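Local coordinates for protein MaoC-like dehydratase (Phytophthora Capsici, PDB 3KH8) that probably catalyses the reversible hydration of enoyl-CoA thioesters, as a hot-dog-fold hydro-lyase related to the hydratase 2 part of peroxisomal multifunctional enzyme type 2, at residues M295-A307 with I316-A328. Numbering follows the deposited sequence.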
ATOM      1  N   MET A 295      19.840   8.456  17.916  1.00 17.45           N
ATOM      2  CA  MET A 295      19.158   8.233  19.190  1.00 17.81           C
ATOM      3  C   MET A 295      20.064   8.392  20.414  1.00 18.37           C
ATOM      4  O   MET A 295      21.172   7.843  20.462  1.00 18.05           O
ATOM      5  CB  MET A 295      18.459   6.867  19.192  1.00 17.82           C
ATOM      6  CG  MET A 295      17.354   6.741  18.127  1.00 17.32           C
ATOM      7  SD  MET A 295      16.821   5.047  17.796  1.00 17.13           S
ATOM      8  CE  MET A 295      18.151   4.428  16.770  1.00 16.30           C
ATOM      9  N   TRP A 296      19.580   9.156  21.389  1.00 18.81           N
ATOM     10  CA  TRP A 296      20.298   9.392  22.639  1.00 19.75           C
ATOM     11  C   TRP A 296      19.480   8.859  23.817  1.00 20.39           C
ATOM     12  O   TRP A 296      18.391   9.364  24.107  1.00 19.99           O
ATOM     13  CB  TRP A 296      20.552  10.888  22.848  1.00 19.58           C
ATOM     14  CG  TRP A 296      21.557  11.533  21.924  1.00 19.79           C
ATOM     15  CD1 TRP A 296      22.896  11.705  22.162  1.00 20.02           C
ATOM     16  CD2 TRP A 296      21.298  12.132  20.646  1.00 20.31           C
ATOM     17  NE1 TRP A 296      23.486  12.358  21.104  1.00 21.00           N
ATOM     18  CE2 TRP A 296      22.530  12.631  20.160  1.00 20.79           C
ATOM     19  CE3 TRP A 296      20.146  12.286  19.857  1.00 19.93           C
ATOM     20  CZ2 TRP A 296      22.643  13.280  18.923  1.00 20.52           C
ATOM     21  CZ3 TRP A 296      20.261  12.927  18.623  1.00 20.01           C
ATOM     22  CH2 TRP A 296      21.502  13.413  18.169  1.00 20.08           C
ATOM     23  N   GLN A 297      20.009   7.831  24.475  1.00 21.31           N
ATOM     24  CA  GLN A 297      19.422   7.294  25.700  1.00 22.70           C
ATOM     25  C   GLN A 297      19.650   8.287  26.837  1.00 23.46           C
ATOM     26  O   GLN A 297      20.788   8.666  27.121  1.00 23.70           O
ATOM     27  CB  GLN A 297      20.047   5.926  26.026  1.00 22.89           C
ATOM     28  CG  GLN A 297      19.635   5.308  27.372  1.00 23.69           C
ATOM     29  CD  GLN A 297      18.187   4.853  27.407  1.00 24.49           C
ATOM     30  OE1 GLN A 297      17.332   5.509  28.004  1.00 25.27           O
ATOM     31  NE2 GLN A 297      17.902   3.731  26.759  1.00 25.53           N
ATOM     32  N   GLU A 298      18.566   8.727  27.469  1.00 24.22           N
ATOM     33  CA  GLU A 298      18.663   9.663  28.588  1.00 25.31           C
ATOM     34  C   GLU A 298      18.267   9.029  29.922  1.00 25.75           C
ATOM     35  O   GLU A 298      18.276   9.690  30.959  1.00 26.35           O
ATOM     36  CB  GLU A 298      17.854  10.936  28.316  1.00 25.19           C
ATOM     37  CG  GLU A 298      18.401  11.783  27.171  1.00 26.05           C
ATOM     38  CD  GLU A 298      19.744  12.416  27.493  1.00 27.45           C
ATOM     39  OE1 GLU A 298      19.764  13.432  28.219  1.00 28.62           O
ATOM     40  OE2 GLU A 298      20.776  11.909  27.010  1.00 28.07           O
ATOM     41  N   GLY A 299      17.933   7.743  29.890  1.00 26.29           N
ATOM     42  CA  GLY A 299      17.533   7.014  31.091  1.00 26.60           C
ATOM     43  C   GLY A 299      16.101   7.312  31.488  1.00 26.92           C
ATOM     44  O   GLY A 299      15.463   8.214  30.931  1.00 27.25           O
ATOM     45  N   SER A 300      15.596   6.541  32.451  1.00 27.02           N
ATOM     46  CA  SER A 300      14.227   6.682  32.961  1.00 27.01           C
ATOM     47  C   SER A 300      13.161   6.529  31.862  1.00 26.57           C
ATOM     48  O   SER A 300      12.060   7.080  31.965  1.00 26.73           O
ATOM     49  CB  SER A 300      14.058   8.006  33.723  1.00 27.26           C
ATOM     50  OG  SER A 300      15.029   8.121  34.752  1.00 28.23           O
ATOM     51  N   GLY A 301      13.500   5.771  30.821  1.00 25.97           N
ATOM     52  CA  GLY A 301      12.581   5.500  29.715  1.00 25.09           C
ATOM     53  C   GLY A 301      12.399   6.663  28.758  1.00 24.45           C
ATOM     54  O   GLY A 301      11.361   6.771  28.104  1.00 24.39           O
ATOM     55  N   LYS A 302      13.405   7.533  28.670  1.00 23.75           N
ATOM     56  CA  LYS A 302      13.345   8.686  27.769  1.00 23.03           C
ATOM     57  C   LYS A 302      14.479   8.669  26.752  1.00 22.23           C
ATOM     58  O   LYS A 302      15.650   8.525  27.110  1.00 21.87           O
ATOM     59  CB  LYS A 302      13.339  10.006  28.552  1.00 23.21           C
ATOM     60  CG  LYS A 302      13.046  11.239  27.694  1.00 24.25           C
ATOM     61  CD  LYS A 302      13.087  12.540  28.492  1.00 25.92           C
ATOM     62  CE  LYS A 302      14.516  13.048  28.669  1.00 27.23           C
ATOM     63  NZ  LYS A 302      14.536  14.440  29.193  1.00 28.59           N
ATOM     64  N   VAL A 303      14.115   8.819  25.479  1.00 21.39           N
ATOM     65  CA  VAL A 303      15.086   8.859  24.390  1.00 20.43           C
ATOM     66  C   VAL A 303      14.908  10.124  23.566  1.00 19.98           C
ATOM     67  O   VAL A 303      13.801  10.436  23.105  1.00 19.73           O
ATOM     68  CB  VAL A 303      14.980   7.613  23.466  1.00 20.55           C
ATOM     69  CG1 VAL A 303      16.014   7.671  22.335  1.00 20.34           C
ATOM     70  CG2 VAL A 303      15.148   6.339  24.268  1.00 20.18           C
ATOM     71  N   LEU A 304      16.001  10.856  23.390  1.00 19.08           N
ATOM     72  CA  LEU A 304      15.999  12.013  22.514  1.00 18.59           C
ATOM     73  C   LEU A 304      16.520  11.585  21.148  1.00 18.09           C
ATOM     74  O   LEU A 304      17.337  10.661  21.049  1.00 18.08           O
ATOM     75  CB  LEU A 304      16.809  13.170  23.116  1.00 18.58           C
ATOM     76  CG  LEU A 304      16.372  13.640  24.515  1.00 18.92           C
ATOM     77  CD1 LEU A 304      17.172  14.850  24.967  1.00 18.91           C
ATOM     78  CD2 LEU A 304      14.866  13.943  24.595  1.00 18.77           C
ATOM     79  N   PHE A 305      16.020  12.223  20.094  1.00 17.31           N
ATOM     80  CA  PHE A 305      16.362  11.792  18.742  1.00 16.69           C
ATOM     81  C   PHE A 305      16.200  12.853  17.667  1.00 16.41           C
ATOM     82  O   PHE A 305      15.506  13.857  17.859  1.00 16.38           O
ATOM     83  CB  PHE A 305      15.580  10.526  18.361  1.00 16.44           C
ATOM     84  CG  PHE A 305      14.112  10.756  18.142  1.00 16.20           C
ATOM     85  CD1 PHE A 305      13.223  10.709  19.208  1.00 15.42           C
ATOM     86  CD2 PHE A 305      13.620  11.010  16.863  1.00 15.49           C
ATOM     87  CE1 PHE A 305      11.863  10.913  19.008  1.00 15.47           C
ATOM     88  CE2 PHE A 305      12.260  11.223  16.650  1.00 14.80           C
ATOM     89  CZ  PHE A 305      11.380  11.167  17.723  1.00 14.39           C
ATOM     90  N   GLN A 306      16.867  12.612  16.543  1.00 16.14           N
ATOM     91  CA  GLN A 306      16.701  13.392  15.329  1.00 16.35           C
ATOM     92  C   GLN A 306      16.617  12.436  14.150  1.00 16.38           C
ATOM     93  O   GLN A 306      17.158  11.330  14.207  1.00 16.51           O
ATOM     94  CB  GLN A 306      17.902  14.310  15.106  1.00 16.35           C
ATOM     95  CG  GLN A 306      18.119  15.400  16.149  1.00 16.53           C
ATOM     96  CD  GLN A 306      19.359  16.215  15.840  1.00 17.23           C
ATOM     97  OE1 GLN A 306      20.444  15.663  15.657  1.00 17.68           O
ATOM     98  NE2 GLN A 306      19.201  17.530  15.756  1.00 17.18           N
ATOM     99  N   ALA A 307      15.940  12.859  13.086  1.00 16.28           N
ATOM    100  CA  ALA A 307      16.025  12.162  11.810  1.00 16.44           C
ATOM    101  C   ALA A 307      16.697  13.072  10.797  1.00 16.56           C
ATOM    102  O   ALA A 307      16.377  14.259  10.704  1.00 16.54           O
ATOM    103  CB  ALA A 307      14.651  11.714  11.324  1.00 16.08           C
ATOM    104  N   ILE A 316      15.693  16.625   9.306  1.00 18.08           N
ATOM    105  CA  ILE A 316      14.309  16.763   8.837  1.00 17.70           C
ATOM    106  C   ILE A 316      13.296  16.657   9.977  1.00 17.55           C
ATOM    107  O   ILE A 316      12.211  17.230   9.912  1.00 17.49           O
ATOM    108  CB  ILE A 316      13.966  15.757   7.701  1.00 17.50           C
ATOM    109  CG1 ILE A 316      14.173  14.302   8.158  1.00 17.51           C
ATOM    110  CG2 ILE A 316      14.787  16.078   6.450  1.00 17.62           C
ATOM    111  CD1 ILE A 316      13.595  13.241   7.216  1.00 16.65           C
ATOM    112  N   VAL A 317      13.666  15.907  11.010  1.00 17.18           N
ATOM    113  CA  VAL A 317      12.863  15.763  12.215  1.00 17.21           C
ATOM    114  C   VAL A 317      13.785  16.110  13.384  1.00 17.09           C
ATOM    115  O   VAL A 317      14.805  15.450  13.599  1.00 16.90           O
ATOM    116  CB  VAL A 317      12.322  14.323  12.364  1.00 17.08           C
ATOM    117  CG1 VAL A 317      11.495  14.190  13.616  1.00 17.67           C
ATOM    118  CG2 VAL A 317      11.498  13.916  11.134  1.00 16.90           C
ATOM    119  N   ASP A 318      13.428  17.156  14.123  1.00 17.07           N
ATOM    120  CA  ASP A 318      14.288  17.690  15.177  1.00 17.09           C
ATOM    121  C   ASP A 318      13.547  17.716  16.508  1.00 17.13           C
ATOM    122  O   ASP A 318      12.316  17.574  16.544  1.00 16.62           O
ATOM    123  CB  ASP A 318      14.752  19.102  14.796  1.00 17.21           C
ATOM    124  CG  ASP A 318      16.127  19.461  15.367  1.00 17.60           C
ATOM    125  OD1 ASP A 318      16.648  18.763  16.267  1.00 18.01           O
ATOM    126  OD2 ASP A 318      16.691  20.469  14.900  1.00 18.99           O
ATOM    127  N   GLY A 319      14.304  17.879  17.594  1.00 17.02           N
ATOM    128  CA  GLY A 319      13.740  17.987  18.940  1.00 16.96           C
ATOM    129  C   GLY A 319      12.884  16.798  19.343  1.00 17.11           C
ATOM    130  O   GLY A 319      11.870  16.954  20.022  1.00 17.01           O
ATOM    131  N   GLY A 320      13.301  15.606  18.930  1.00 17.06           N
ATOM    132  CA  GLY A 320      12.534  14.397  19.184  1.00 17.08           C
ATOM    133  C   GLY A 320      12.649  13.901  20.610  1.00 17.46           C
ATOM    134  O   GLY A 320      13.753  13.780  21.145  1.00 17.04           O
ATOM    135  N   GLU A 321      11.500  13.631  21.225  1.00 17.61           N
ATOM    136  CA  GLU A 321      11.450  13.018  22.549  1.00 18.20           C
ATOM    137  C   GLU A 321      10.548  11.789  22.520  1.00 18.13           C
ATOM    138  O   GLU A 321       9.363  11.880  22.193  1.00 18.19           O
ATOM    139  CB  GLU A 321      10.961  14.014  23.602  1.00 18.33           C
ATOM    140  CG  GLU A 321      10.825  13.414  24.996  1.00 20.26           C
ATOM    141  CD  GLU A 321      10.162  14.361  25.969  1.00 23.31           C
ATOM    142  OE1 GLU A 321      10.850  15.261  26.486  1.00 23.89           O
ATOM    143  OE2 GLU A 321       8.947  14.201  26.212  1.00 26.08           O
ATOM    144  N   PHE A 322      11.123  10.642  22.859  1.00 18.21           N
ATOM    145  CA  PHE A 322      10.412   9.370  22.862  1.00 18.43           C
ATOM    146  C   PHE A 322      10.364   8.828  24.285  1.00 18.86           C
ATOM    147  O   PHE A 322      11.387   8.786  24.969  1.00 18.80           O
ATOM    148  CB  PHE A 322      11.125   8.383  21.934  1.00 18.26           C
ATOM    149  CG  PHE A 322      10.524   6.999  21.912  1.00 18.17           C
ATOM    150  CD1 PHE A 322      11.289   5.893  22.273  1.00 18.11           C
ATOM    151  CD2 PHE A 322       9.207   6.797  21.507  1.00 18.07           C
ATOM    152  CE1 PHE A 322      10.750   4.608  22.246  1.00 17.99           C
ATOM    153  CE2 PHE A 322       8.659   5.522  21.478  1.00 17.89           C
ATOM    154  CZ  PHE A 322       9.431   4.422  21.844  1.00 17.83           C
ATOM    155  N   VAL A 323       9.176   8.429  24.728  1.00 19.27           N
ATOM    156  CA  VAL A 323       9.017   7.816  26.045  1.00 19.85           C
ATOM    157  C   VAL A 323       8.518   6.382  25.894  1.00 20.67           C
ATOM    158  O   VAL A 323       7.526   6.126  25.206  1.00 20.26           O
ATOM    159  CB  VAL A 323       8.085   8.648  26.976  1.00 19.81           C
ATOM    160  CG1 VAL A 323       7.918   7.971  28.340  1.00 19.61           C
ATOM    161  CG2 VAL A 323       8.624  10.068  27.148  1.00 19.24           C
ATOM    162  N   TYR A 324       9.229   5.454  26.527  1.00 21.72           N
ATOM    163  CA  TYR A 324       8.870   4.045  26.492  1.00 23.06           C
ATOM    164  C   TYR A 324       8.918   3.428  27.892  1.00 24.21           C
ATOM    165  O   TYR A 324       9.549   3.978  28.802  1.00 23.75           O
ATOM    166  CB  TYR A 324       9.781   3.279  25.521  1.00 22.87           C
ATOM    167  CG  TYR A 324      11.205   3.100  26.000  1.00 22.99           C
ATOM    168  CD1 TYR A 324      12.122   4.150  25.941  1.00 23.10           C
ATOM    169  CD2 TYR A 324      11.638   1.876  26.511  1.00 23.62           C
ATOM    170  CE1 TYR A 324      13.429   3.987  26.384  1.00 23.24           C
ATOM    171  CE2 TYR A 324      12.944   1.702  26.956  1.00 23.78           C
ATOM    172  CZ  TYR A 324      13.832   2.762  26.889  1.00 23.39           C
ATOM    173  OH  TYR A 324      15.121   2.598  27.329  1.00 23.78           O
ATOM    174  N   THR A 325       8.238   2.293  28.054  1.00 25.97           N
ATOM    175  CA  THR A 325       8.291   1.512  29.293  1.00 27.85           C
ATOM    176  C   THR A 325       9.634   0.789  29.397  1.00 29.24           C
ATOM    177  O   THR A 325      10.000   0.013  28.513  1.00 29.15           O
ATOM    178  CB  THR A 325       7.129   0.491  29.373  1.00 27.77           C
ATOM    179  OG1 THR A 325       5.882   1.168  29.191  1.00 27.56           O
ATOM    180  CG2 THR A 325       7.115  -0.215  30.725  1.00 28.01           C
ATOM    181  N   GLN A 326      10.356   1.057  30.484  1.00 31.34           N
ATOM    182  CA  GLN A 326      11.700   0.512  30.711  1.00 33.35           C
ATOM    183  C   GLN A 326      11.743  -1.009  30.857  1.00 34.67           C
ATOM    184  O   GLN A 326      10.748  -1.628  31.235  1.00 34.82           O
ATOM    185  CB  GLN A 326      12.331   1.166  31.941  1.00 33.28           C
ATOM    186  CG  GLN A 326      13.046   2.464  31.638  1.00 33.96           C
ATOM    187  CD  GLN A 326      13.452   3.211  32.888  1.00 34.52           C
ATOM    188  OE1 GLN A 326      12.606   3.757  33.602  1.00 35.19           O
ATOM    189  NE2 GLN A 326      14.753   3.253  33.157  1.00 34.32           N
ATOM    190  N   ASP A 327      12.909  -1.589  30.560  1.00 36.46           N
ATOM    191  CA  ASP A 327      13.139  -3.040  30.636  1.00 38.30           C
ATOM    192  C   ASP A 327      12.715  -3.654  31.973  1.00 39.35           C
ATOM    193  O   ASP A 327      12.085  -4.715  32.000  1.00 39.67           O
ATOM    194  CB  ASP A 327      14.616  -3.368  30.369  1.00 38.37           C
ATOM    195  CG  ASP A 327      15.008  -3.212  28.904  1.00 39.24           C
ATOM    196  OD1 ASP A 327      14.188  -2.727  28.095  1.00 39.79           O
ATOM    197  OD2 ASP A 327      16.154  -3.577  28.562  1.00 39.81           O
ATOM    198  N   ALA A 328      13.055  -2.979  33.070  1.00 40.62           N
ATOM    199  CA  ALA A 328      12.732  -3.448  34.418  1.00 41.87           C
ATOM    200  C   ALA A 328      11.228  -3.437  34.709  1.00 42.77           C
ATOM    201  O   ALA A 328      10.781  -3.974  35.726  1.00 42.95           O
ATOM    202  CB  ALA A 328      13.487  -2.622  35.459  1.00 41.91           C
TER
HETATM  203  O   HOH W   1      15.720   4.260  29.594  1.00 33.89           O
HETATM  204  O   HOH W   2      17.283   4.363  33.939  1.00 60.48           O
HETATM  205  O   HOH W   3      13.489  16.057  26.945  1.00 38.50           O
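Phe305 lays one face of its ring over Gly320, whose CA stands 3.7 Å from the ring centroid in a CH-pi contact. The ring reaches across because CG sits between the backbone N and carbonyl carbon (chi1 71°), and glycine, lacking a side chain, lets it lie against the neighbouring strand. Tyr324 repeats the arrangement from the other strand: its ring lies over Gly301 CA, 4.2 Å from the ring centroid, a second CH-pi contact, while CE1 meets Val303 CG2. Gln297 NE2 donates a hydrogen bond to Tyr324 OH (3.1 Å), the oxygen lying close to the amide plane of Gln297, and a water joins that OH to Gln297 OE1 and Gly301 N, tying the tyrosine to the tight type I' turn 299-302.

Val303 and Phe322 form a hydrogen-bonded pair between these rings, on the face where helix 251-266 sets Phe266 on Val303 and Leu262 on Phe305. On the reverse face, Leu304 CD2 packs on Glu321 CB; the carboxylate of Glu321 pairs with Arg278 and reaches Lys302 NZ through a water. Farther along, Gln306 NE2 gives Asp318 OD1 an almost straight bond (2.9 Å, 177°) from above the carboxylate plane, and Gly319 N approaches from the opposite face. Ala307 O accepts from both Ile316 N and Val317 N, the mark of a classic bulge. The hairpin forms part of the curved antiparallel sheet that wraps helix 251-266, the arrangement that defines the hot-dog fold.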